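Local coordinates for protein activated BY transcription factor SSRB (Salmonella enterica, PDB 2WNW) that is of unknown precise function but has the two-domain build of glycoside hydrolase family 30, a TIM barrel joined to a beta sandwich, at residues I34-I45 with V377-S388; S51-V59 with D94-Y102. All blocks are in the same frame, centred on the assembly; numbering follows the deposited sequence.

Contact 1. Residues I34-I45 with V377-S388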
loop_
_atom_site.group_PDB
_atom_site.type_symbol
_atom_site.label_atom_id
_atom_site.label_comp_id
_atom_site.label_asym_id
_atom_site.label_seq_id
_atom_site.Cartn_x
_atom_site.Cartn_y
_atom_site.Cartn_z
ATOM N N ILE A 34 -4.345 6.744 -13.367
ATOM C CA ILE A 34 -4.921 6.263 -12.123
ATOM C C ILE A 34 -5.882 5.272 -12.756
ATOM O O ILE A 34 -6.919 5.652 -13.302
ATOM C CB ILE A 34 -5.695 7.326 -11.324
ATOM C CG1 ILE A 34 -4.702 8.240 -10.597
ATOM C CG2 ILE A 34 -6.608 6.630 -10.303
ATOM C CD1 ILE A 34 -5.341 9.252 -9.658
ATOM N N SER A 35 -5.490 4.005 -12.744
ATOM C CA SER A 35 -6.292 2.952 -13.346
ATOM C C SER A 35 -7.352 2.435 -12.393
ATOM O O SER A 35 -7.073 2.185 -11.221
ATOM C CB SER A 35 -5.391 1.792 -13.771
ATOM O OG SER A 35 -4.355 2.240 -14.627
ATOM N N VAL A 36 -8.570 2.282 -12.899
ATOM C CA VAL A 36 -9.662 1.769 -12.088
ATOM C C VAL A 36 -10.237 0.526 -12.754
ATOM O O VAL A 36 -10.443 0.497 -13.971
ATOM C CB VAL A 36 -10.781 2.825 -11.887
ATOM C CG1 VAL A 36 -10.223 4.029 -11.148
ATOM C CG2 VAL A 36 -11.364 3.251 -13.229
ATOM N N LEU A 37 -10.464 -0.509 -11.953
ATOM C CA LEU A 37 -11.016 -1.763 -12.452
ATOM C C LEU A 37 -12.245 -2.109 -11.621
ATOM O O LEU A 37 -12.186 -2.942 -10.718
ATOM C CB LEU A 37 -9.981 -2.888 -12.351
ATOM C CG LEU A 37 -8.727 -2.760 -13.220
ATOM C CD1 LEU A 37 -7.795 -1.722 -12.619
ATOM C CD2 LEU A 37 -8.023 -4.109 -13.313
ATOM N N PRO A 38 -13.380 -1.461 -11.921
ATOM C CA PRO A 38 -14.651 -1.666 -11.220
ATOM C C PRO A 38 -15.092 -3.120 -11.103
ATOM O O PRO A 38 -15.733 -3.494 -10.124
ATOM C CB PRO A 38 -15.634 -0.836 -12.044
ATOM C CG PRO A 38 -14.785 0.270 -12.570
ATOM C CD PRO A 38 -13.530 -0.452 -12.988
ATOM N N ARG A 39 -14.748 -3.941 -12.092
ATOM C CA ARG A 39 -15.150 -5.344 -12.073
ATOM C C ARG A 39 -14.475 -6.156 -10.977
ATOM O O ARG A 39 -14.937 -7.243 -10.637
ATOM C CB ARG A 39 -14.892 -6.004 -13.433
ATOM C CG ARG A 39 -13.429 -6.204 -13.781
ATOM C CD ARG A 39 -13.287 -6.837 -15.158
ATOM N NE ARG A 39 -11.891 -6.990 -15.556
ATOM C CZ ARG A 39 -11.062 -5.978 -15.783
ATOM N NH1 ARG A 39 -11.485 -4.729 -15.653
ATOM N NH2 ARG A 39 -9.808 -6.216 -16.145
ATOM N N HIS A 40 -13.377 -5.645 -10.429
ATOM C CA HIS A 40 -12.697 -6.361 -9.357
ATOM C C HIS A 40 -13.001 -5.681 -8.026
ATOM O O HIS A 40 -12.343 -4.715 -7.640
ATOM C CB HIS A 40 -11.190 -6.414 -9.615
ATOM C CG HIS A 40 -10.821 -7.235 -10.811
ATOM N ND1 HIS A 40 -11.229 -8.542 -10.968
ATOM C CD2 HIS A 40 -10.099 -6.931 -11.915
ATOM C CE1 HIS A 40 -10.775 -9.008 -12.119
ATOM N NE2 HIS A 40 -10.086 -8.050 -12.712
ATOM N N ALA A 41 -14.011 -6.202 -7.336
ATOM C CA ALA A 41 -14.442 -5.650 -6.059
ATOM C C ALA A 41 -13.666 -6.223 -4.882
ATOM O O ALA A 41 -13.293 -7.396 -4.870
ATOM C CB ALA A 41 -15.935 -5.895 -5.868
ATOM N N LEU A 42 -13.425 -5.379 -3.887
ATOM C CA LEU A 42 -12.696 -5.801 -2.704
ATOM C C LEU A 42 -13.645 -5.875 -1.502
ATOM O O LEU A 42 -14.752 -6.410 -1.625
ATOM C CB LEU A 42 -11.517 -4.849 -2.464
ATOM C CG LEU A 42 -10.576 -4.747 -3.680
ATOM C CD1 LEU A 42 -9.454 -3.759 -3.407
ATOM C CD2 LEU A 42 -10.004 -6.122 -4.005
ATOM N N GLN A 43 -13.241 -5.341 -0.352
ATOM C CA GLN A 43 -14.085 -5.423 0.841
ATOM C C GLN A 43 -15.321 -4.526 0.829
ATOM O O GLN A 43 -15.353 -3.497 0.151
ATOM C CB GLN A 43 -13.267 -5.122 2.105
ATOM C CG GLN A 43 -13.182 -3.643 2.472
ATOM C CD GLN A 43 -12.113 -2.887 1.700
ATOM O OE1 GLN A 43 -11.599 -3.364 0.690
ATOM N NE2 GLN A 43 -11.779 -1.692 2.175
ATOM N N GLN A 44 -16.332 -4.926 1.599
ATOM C CA GLN A 44 -17.575 -4.168 1.703
ATOM C C GLN A 44 -17.474 -3.185 2.865
ATOM O O GLN A 44 -16.896 -3.501 3.907
ATOM C CB GLN A 44 -18.757 -5.113 1.936
ATOM C CG GLN A 44 -20.114 -4.454 1.770
ATOM C CD GLN A 44 -21.252 -5.462 1.718
ATOM O OE1 GLN A 44 -22.205 -5.298 0.956
ATOM N NE2 GLN A 44 -21.160 -6.505 2.533
ATOM N N ILE A 45 -18.032 -1.994 2.689
ATOM C CA ILE A 45 -17.988 -0.987 3.739
ATOM C C ILE A 45 -19.389 -0.731 4.291
ATOM O O ILE A 45 -20.380 -0.836 3.566
ATOM C CB ILE A 45 -17.335 0.322 3.215
ATOM C CG1 ILE A 45 -18.219 0.993 2.164
ATOM C CG2 ILE A 45 -15.975 -0.003 2.583
ATOM C CD1 ILE A 45 -19.159 2.030 2.739
ATOM N N VAL A 377 -20.599 7.869 -1.119
ATOM C CA VAL A 377 -20.475 6.425 -0.931
ATOM C C VAL A 377 -21.551 5.944 0.040
ATOM O O VAL A 377 -21.699 6.486 1.137
ATOM C CB VAL A 377 -19.067 6.061 -0.392
ATOM C CG1 VAL A 377 -18.918 4.553 -0.291
ATOM C CG2 VAL A 377 -17.996 6.641 -1.316
ATOM N N ARG A 378 -22.299 4.922 -0.366
ATOM C CA ARG A 378 -23.389 4.395 0.454
ATOM C C ARG A 378 -23.064 3.087 1.162
ATOM O O ARG A 378 -22.185 2.336 0.738
ATOM C CB ARG A 378 -24.632 4.176 -0.415
ATOM C CG ARG A 378 -25.105 5.399 -1.187
ATOM C CD ARG A 378 -25.469 4.984 -2.604
ATOM N NE ARG A 378 -26.092 6.049 -3.384
ATOM C CZ ARG A 378 -26.229 6.015 -4.707
ATOM N NH1 ARG A 378 -25.782 4.973 -5.397
ATOM N NH2 ARG A 378 -26.828 7.014 -5.343
ATOM N N PRO A 379 -23.784 2.794 2.260
ATOM C CA PRO A 379 -23.557 1.555 3.008
ATOM C C PRO A 379 -23.721 0.373 2.058
ATOM O O PRO A 379 -24.603 0.388 1.201
ATOM C CB PRO A 379 -24.653 1.592 4.068
ATOM C CG PRO A 379 -24.817 3.053 4.325
ATOM C CD PRO A 379 -24.804 3.625 2.923
ATOM N N GLY A 380 -22.868 -0.637 2.199
ATOM C CA GLY A 380 -22.957 -1.801 1.332
ATOM C C GLY A 380 -22.067 -1.731 0.102
ATOM O O GLY A 380 -21.847 -2.739 -0.573
ATOM N N ALA A 381 -21.559 -0.542 -0.203
ATOM C CA ALA A 381 -20.677 -0.377 -1.351
ATOM C C ALA A 381 -19.402 -1.180 -1.117
ATOM O O ALA A 381 -19.060 -1.507 0.022
ATOM C CB ALA A 381 -20.329 1.104 -1.537
ATOM N N ARG A 382 -18.706 -1.515 -2.196
ATOM C CA ARG A 382 -17.454 -2.244 -2.074
ATOM C C ARG A 382 -16.324 -1.421 -2.665
ATOM O O ARG A 382 -16.517 -0.678 -3.627
ATOM C CB ARG A 382 -17.525 -3.601 -2.786
ATOM C CG ARG A 382 -18.298 -4.662 -2.014
ATOM C CD ARG A 382 -18.219 -6.021 -2.692
ATOM N NE ARG A 382 -18.965 -7.043 -1.959
ATOM C CZ ARG A 382 -18.484 -7.746 -0.936
ATOM N NH1 ARG A 382 -17.242 -7.554 -0.509
ATOM N NH2 ARG A 382 -19.256 -8.642 -0.334
ATOM N N VAL A 383 -15.146 -1.530 -2.065
ATOM C CA VAL A 383 -13.987 -0.822 -2.578
ATOM C C VAL A 383 -13.621 -1.542 -3.871
ATOM O O VAL A 383 -13.764 -2.760 -3.963
ATOM C CB VAL A 383 -12.800 -0.905 -1.593
ATOM C CG1 VAL A 383 -11.509 -0.469 -2.283
ATOM C CG2 VAL A 383 -13.075 -0.026 -0.380
ATOM N N MET A 384 -13.178 -0.799 -4.876
ATOM C CA MET A 384 -12.793 -1.423 -6.136
ATOM C C MET A 384 -11.279 -1.374 -6.284
ATOM O O MET A 384 -10.610 -0.557 -5.649
ATOM C CB MET A 384 -13.433 -0.698 -7.326
ATOM C CG MET A 384 -12.856 0.686 -7.598
ATOM S SD MET A 384 -13.404 1.353 -9.195
ATOM C CE MET A 384 -14.507 2.647 -8.672
ATOM N N LEU A 385 -10.740 -2.257 -7.113
ATOM C CA LEU A 385 -9.308 -2.277 -7.353
ATOM C C LEU A 385 -8.952 -1.054 -8.190
ATOM O O LEU A 385 -9.656 -0.716 -9.142
ATOM C CB LEU A 385 -8.914 -3.544 -8.120
ATOM C CG LEU A 385 -7.468 -3.600 -8.621
ATOM C CD1 LEU A 385 -6.521 -3.692 -7.426
ATOM C CD2 LEU A 385 -7.283 -4.803 -9.545
ATOM N N SER A 386 -7.869 -0.379 -7.826
ATOM C CA SER A 386 -7.405 0.779 -8.579
ATOM C C SER A 386 -5.926 0.967 -8.263
ATOM O O SER A 386 -5.434 0.443 -7.261
ATOM C CB SER A 386 -8.192 2.039 -8.199
ATOM O OG SER A 386 -7.947 2.432 -6.860
ATOM N N SER A 387 -5.213 1.679 -9.127
ATOM C CA SER A 387 -3.793 1.928 -8.907
ATOM C C SER A 387 -3.407 3.304 -9.430
ATOM O O SER A 387 -3.993 3.808 -10.394
ATOM C CB SER A 387 -2.933 0.846 -9.580
ATOM O OG SER A 387 -3.030 0.881 -10.995
ATOM N N SER A 388 -2.412 3.908 -8.786
ATOM C CA SER A 388 -1.946 5.233 -9.169
ATOM C C SER A 388 -0.495 5.222 -9.618
ATOM O O SER A 388 0.341 4.520 -9.040
ATOM C CB SER A 388 -2.093 6.204 -7.998
ATOM O OG SER A 388 -1.522 7.461 -8.321
#
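Ser35 and Ser387 face each other as an antiparallel hydrogen-bonded pair, Ser35 N giving to Ser387 O and Ser387 N to Ser35 O, each at 2.8 Å. Further along the ladder Leu37 N donates to Leu385 O, after which a type I turn from Leu37 to His40 swings segment 34-45 round a corner. His40 O then takes up Leu385 N. Between Ala41-Met384 and Gln44-Arg382 the register slips by one residue, a beta bulge. Within it Val383 faces two residues, its O taking Leu42 N at 2.6 Å and its N giving to Gln43 O; beyond it Ile45 N bonds to Ala381 O, and Gly380 N, within the type II turn Arg378-Ala381, closes the run on Ile45 O.

Strand 382-388 is paired antiparallel with both strand 34-37 (170°) and strand 41-44 (152°), in the mixed sheet of the beta-sandwich part of this family 30 protein. The N-terminal region completes a domain built largely from the end of the chain.

Arg382 adds a side-chain bond: extended from CG to NE, it directs NH1 to Leu42 O (3.0 Å), near the guanidinium plane, while Gln44 CB sits over one guanidinium face.

Among apolar contacts, Met384, with CG between the backbone N and carbonyl carbon (chi1 71°), extends to bring SD 3.8 Å from Pro38 CG and 4.0 Å from Val36 CB. Leu37 and Leu385 run side by side, their CD2 atoms meeting. The Gln43 amide lies obliquely against Val383, NE2 3.3 Å from CG2; this nitrogen also donates to Phe321 O and Cys325 O. Ile45 crosses Val377 and Val383 roughly at right angles, CD1 meeting Val377 CG1 and CG2 meeting Val383 CG2. Tyr280 of the second subunit packs on Leu42 and Leu385.

Contact 2. Residues S51-V59 with D94-Y102; sequences SFTEGAGVV and DFSLGNYAY
An N-capped helix start, where helix 54-61 follows the first strand of the TIM barrel, meets the loop that follows the second barrel strand. The cap is Thr53, whose OG1 accepts from Ala56 N at 3.1 Å and also pairs with Asn332. Gly55 N, in the first turn, donates across the contact to Phe95 O (2.9 Å); it approaches from above the carbonyl plane, 44° out of it, and therefore not along a lone pair. Phe95 is the centre of an inverse gamma turn.

Glu54 supplies the main side-chain link. With CG anti to the backbone N (chi1 164°) and the chain extended, its carboxylate reaches Leu97 N, which bonds to the anti lone pair of OE2 at 2.8 Å. Arg118 forms a salt bridge with OE2 and His122 bonds to OE1, so both oxygens are held and the group's rotation is restricted. The carboxylate slides past Tyr100, their planes 41° apart, with OE2 3.6 Å from CE2. Water 1 accepts from Glu54 N (3.1 Å), donates to Ser96 OG (2.6 Å), which also bonds to Cys93 O, and lies 3.3 Å from Tyr100 OH. The Val58 and Leu97 side chains cross at a slant, CG2 of Val58 4.0 Å from CD1 of Leu97.

Helix 117-122 packs against Leu97 and Tyr100, while strand 332-336 lies against Phe95, placing the junction between that helix and the strand just after the eighth barrel strand.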
loop_
_atom_site.group_PDB
_atom_site.type_symbol
_atom_site.label_atom_id
_atom_site.label_comp_id
_atom_site.label_asym_id
_atom_site.label_seq_id
_atom_site.Cartn_x
_atom_site.Cartn_y
_atom_site.Cartn_z
ATOM N N SER A 51 -19.271 10.910 16.053
ATOM C CA SER A 51 -19.683 10.490 17.386
ATOM C C SER A 51 -20.540 11.442 18.200
ATOM O O SER A 51 -20.354 12.659 18.177
ATOM C CB SER A 51 -18.448 10.130 18.209
ATOM O OG SER A 51 -17.616 9.225 17.505
ATOM N N PHE A 52 -21.480 10.849 18.930
ATOM C CA PHE A 52 -22.365 11.577 19.821
ATOM C C PHE A 52 -21.743 11.427 21.208
ATOM O O PHE A 52 -21.562 10.306 21.685
ATOM C CB PHE A 52 -23.762 10.942 19.868
ATOM C CG PHE A 52 -24.469 10.888 18.541
ATOM C CD1 PHE A 52 -24.729 9.665 17.929
ATOM C CD2 PHE A 52 -24.921 12.050 17.929
ATOM C CE1 PHE A 52 -25.431 9.599 16.727
ATOM C CE2 PHE A 52 -25.624 11.997 16.725
ATOM C CZ PHE A 52 -25.880 10.769 16.125
ATOM N N THR A 53 -21.398 12.540 21.844
ATOM C CA THR A 53 -20.836 12.512 23.193
ATOM C C THR A 53 -21.646 13.496 24.023
ATOM O O THR A 53 -22.376 14.316 23.469
ATOM C CB THR A 53 -19.363 12.970 23.217
ATOM O OG1 THR A 53 -19.265 14.284 22.654
ATOM C CG2 THR A 53 -18.487 12.005 22.427
ATOM N N GLU A 54 -21.531 13.418 25.344
ATOM C CA GLU A 54 -22.260 14.352 26.188
ATOM C C GLU A 54 -21.838 15.767 25.803
ATOM O O GLU A 54 -22.658 16.683 25.778
ATOM C CB GLU A 54 -21.967 14.106 27.671
ATOM C CG GLU A 54 -22.394 15.276 28.559
ATOM C CD GLU A 54 -22.535 14.903 30.019
ATOM O OE1 GLU A 54 -23.628 14.441 30.411
ATOM O OE2 GLU A 54 -21.554 15.067 30.772
ATOM N N GLY A 55 -20.556 15.935 25.489
ATOM C CA GLY A 55 -20.060 17.243 25.093
ATOM C C GLY A 55 -20.781 17.756 23.861
ATOM O O GLY A 55 -21.273 18.887 23.840
ATOM N N ALA A 56 -20.839 16.930 22.822
ATOM C CA ALA A 56 -21.517 17.316 21.590
ATOM C C ALA A 56 -22.998 17.577 21.868
ATOM O O ALA A 56 -23.585 18.503 21.313
ATOM C CB ALA A 56 -21.365 16.215 20.536
ATOM N N GLY A 57 -23.588 16.756 22.735
ATOM C CA GLY A 57 -24.993 16.904 23.075
ATOM C C GLY A 57 -25.297 18.211 23.783
ATOM O O GLY A 57 -26.279 18.882 23.468
ATOM N N VAL A 58 -24.461 18.568 24.750
ATOM C CA VAL A 58 -24.642 19.809 25.498
ATOM C C VAL A 58 -24.498 21.010 24.565
ATOM O O VAL A 58 -25.236 21.991 24.681
ATOM C CB VAL A 58 -23.617 19.902 26.657
ATOM C CG1 VAL A 58 -23.562 21.319 27.210
ATOM C CG2 VAL A 58 -24.013 18.925 27.765
ATOM N N VAL A 59 -23.556 20.929 23.633
ATOM C CA VAL A 59 -23.353 22.012 22.677
ATOM C C VAL A 59 -24.568 22.091 21.759
ATOM O O VAL A 59 -25.061 23.181 21.455
ATOM C CB VAL A 59 -22.079 21.775 21.836
ATOM C CG1 VAL A 59 -21.959 22.831 20.740
ATOM C CG2 VAL A 59 -20.861 21.816 22.747
ATOM N N ASP A 94 -14.060 11.362 28.145
ATOM C CA ASP A 94 -13.464 12.657 28.479
ATOM C C ASP A 94 -14.305 13.830 27.989
ATOM O O ASP A 94 -14.330 14.894 28.617
ATOM C CB ASP A 94 -12.023 12.754 27.950
ATOM C CG ASP A 94 -11.919 12.497 26.465
ATOM O OD1 ASP A 94 -12.561 11.542 25.980
ATOM O OD2 ASP A 94 -11.176 13.239 25.787
ATOM N N PHE A 95 -15.004 13.643 26.874
ATOM C CA PHE A 95 -15.851 14.706 26.366
ATOM C C PHE A 95 -17.216 14.678 27.048
ATOM O O PHE A 95 -18.249 14.387 26.434
ATOM C CB PHE A 95 -15.980 14.621 24.842
ATOM C CG PHE A 95 -14.826 15.251 24.119
ATOM C CD1 PHE A 95 -13.695 14.504 23.784
ATOM C CD2 PHE A 95 -14.835 16.615 23.849
ATOM C CE1 PHE A 95 -12.586 15.114 23.192
ATOM C CE2 PHE A 95 -13.736 17.233 23.261
ATOM C CZ PHE A 95 -12.607 16.481 22.932
ATOM N N SER A 96 -17.186 14.982 28.341
ATOM C CA SER A 96 -18.377 15.030 29.180
ATOM C C SER A 96 -18.159 16.174 30.158
ATOM O O SER A 96 -17.036 16.658 30.309
ATOM C CB SER A 96 -18.542 13.722 29.961
ATOM O OG SER A 96 -18.642 12.606 29.093
ATOM N N LEU A 97 -19.226 16.608 30.815
ATOM C CA LEU A 97 -19.120 17.692 31.784
ATOM C C LEU A 97 -18.375 17.172 33.009
ATOM O O LEU A 97 -17.875 17.944 33.825
ATOM C CB LEU A 97 -20.515 18.185 32.174
ATOM C CG LEU A 97 -21.361 18.757 31.031
ATOM C CD1 LEU A 97 -22.735 19.154 31.552
ATOM C CD2 LEU A 97 -20.654 19.961 30.419
ATOM N N GLY A 98 -18.303 15.849 33.118
ATOM C CA GLY A 98 -17.623 15.209 34.229
ATOM C C GLY A 98 -17.925 13.722 34.204
ATOM O O GLY A 98 -18.661 13.260 33.334
ATOM N N ASN A 99 -17.362 12.967 35.143
ATOM C CA ASN A 99 -17.602 11.525 35.196
ATOM C C ASN A 99 -19.046 11.244 35.587
ATOM O O ASN A 99 -19.637 11.983 36.371
ATOM C CB ASN A 99 -16.700 10.856 36.238
ATOM C CG ASN A 99 -15.224 10.962 35.903
ATOM O OD1 ASN A 99 -14.735 10.335 34.957
ATOM N ND2 ASN A 99 -14.503 11.751 36.687
ATOM N N TYR A 100 -19.612 10.174 35.038
ATOM C CA TYR A 100 -20.970 9.761 35.382
ATOM C C TYR A 100 -21.169 8.296 35.020
ATOM O O TYR A 100 -20.620 7.812 34.027
ATOM C CB TYR A 100 -22.032 10.650 34.702
ATOM C CG TYR A 100 -22.136 10.558 33.192
ATOM C CD1 TYR A 100 -22.807 9.499 32.576
ATOM C CD2 TYR A 100 -21.570 11.538 32.380
ATOM C CE1 TYR A 100 -22.909 9.419 31.186
ATOM C CE2 TYR A 100 -21.663 11.467 30.991
ATOM C CZ TYR A 100 -22.329 10.406 30.400
ATOM O OH TYR A 100 -22.387 10.325 29.024
ATOM N N ALA A 101 -21.921 7.587 35.857
ATOM C CA ALA A 101 -22.200 6.169 35.640
ATOM C C ALA A 101 -23.687 5.930 35.855
ATOM O O ALA A 101 -24.374 6.760 36.450
ATOM C CB ALA A 101 -21.383 5.317 36.605
ATOM N N TYR A 102 -24.184 4.791 35.385
ATOM C CA TYR A 102 -25.602 4.468 35.517
ATOM C C TYR A 102 -25.963 3.926 36.900
ATOM O O TYR A 102 -27.136 3.842 37.258
ATOM C CB TYR A 102 -25.989 3.485 34.413
ATOM C CG TYR A 102 -25.664 4.024 33.035
ATOM C CD1 TYR A 102 -25.103 3.205 32.056
ATOM C CD2 TYR A 102 -25.910 5.360 32.713
ATOM C CE1 TYR A 102 -24.792 3.702 30.791
ATOM C CE2 TYR A 102 -25.605 5.869 31.449
ATOM C CZ TYR A 102 -25.046 5.033 30.494
ATOM O OH TYR A 102 -24.745 5.521 29.241
HETATM O O HOH W 1 -19.978 11.438 27.144
#

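In the fold
Contacts 1 and 2 lie on opposite sides of the chain's centre, their centres 37 Å apart and their nearest atoms about 14 Å apart, without touching. Contact 1 ties 34-45 to 377-388 in the sandwich and borders the second subunit; the barrel, including contact 2, falls in the chain between them. Strand 41-44 leads directly into the first barrel strand, 48-51, and on to contact 2. There the segments follow the first and second barrel strands, at the C-terminal ends where TIM barrels carry their active sites. A glycerol bonded to Asp94, about 4 Å from the Phe95 side chain and probably from the crystallisation liquor, is consistent with a pocket.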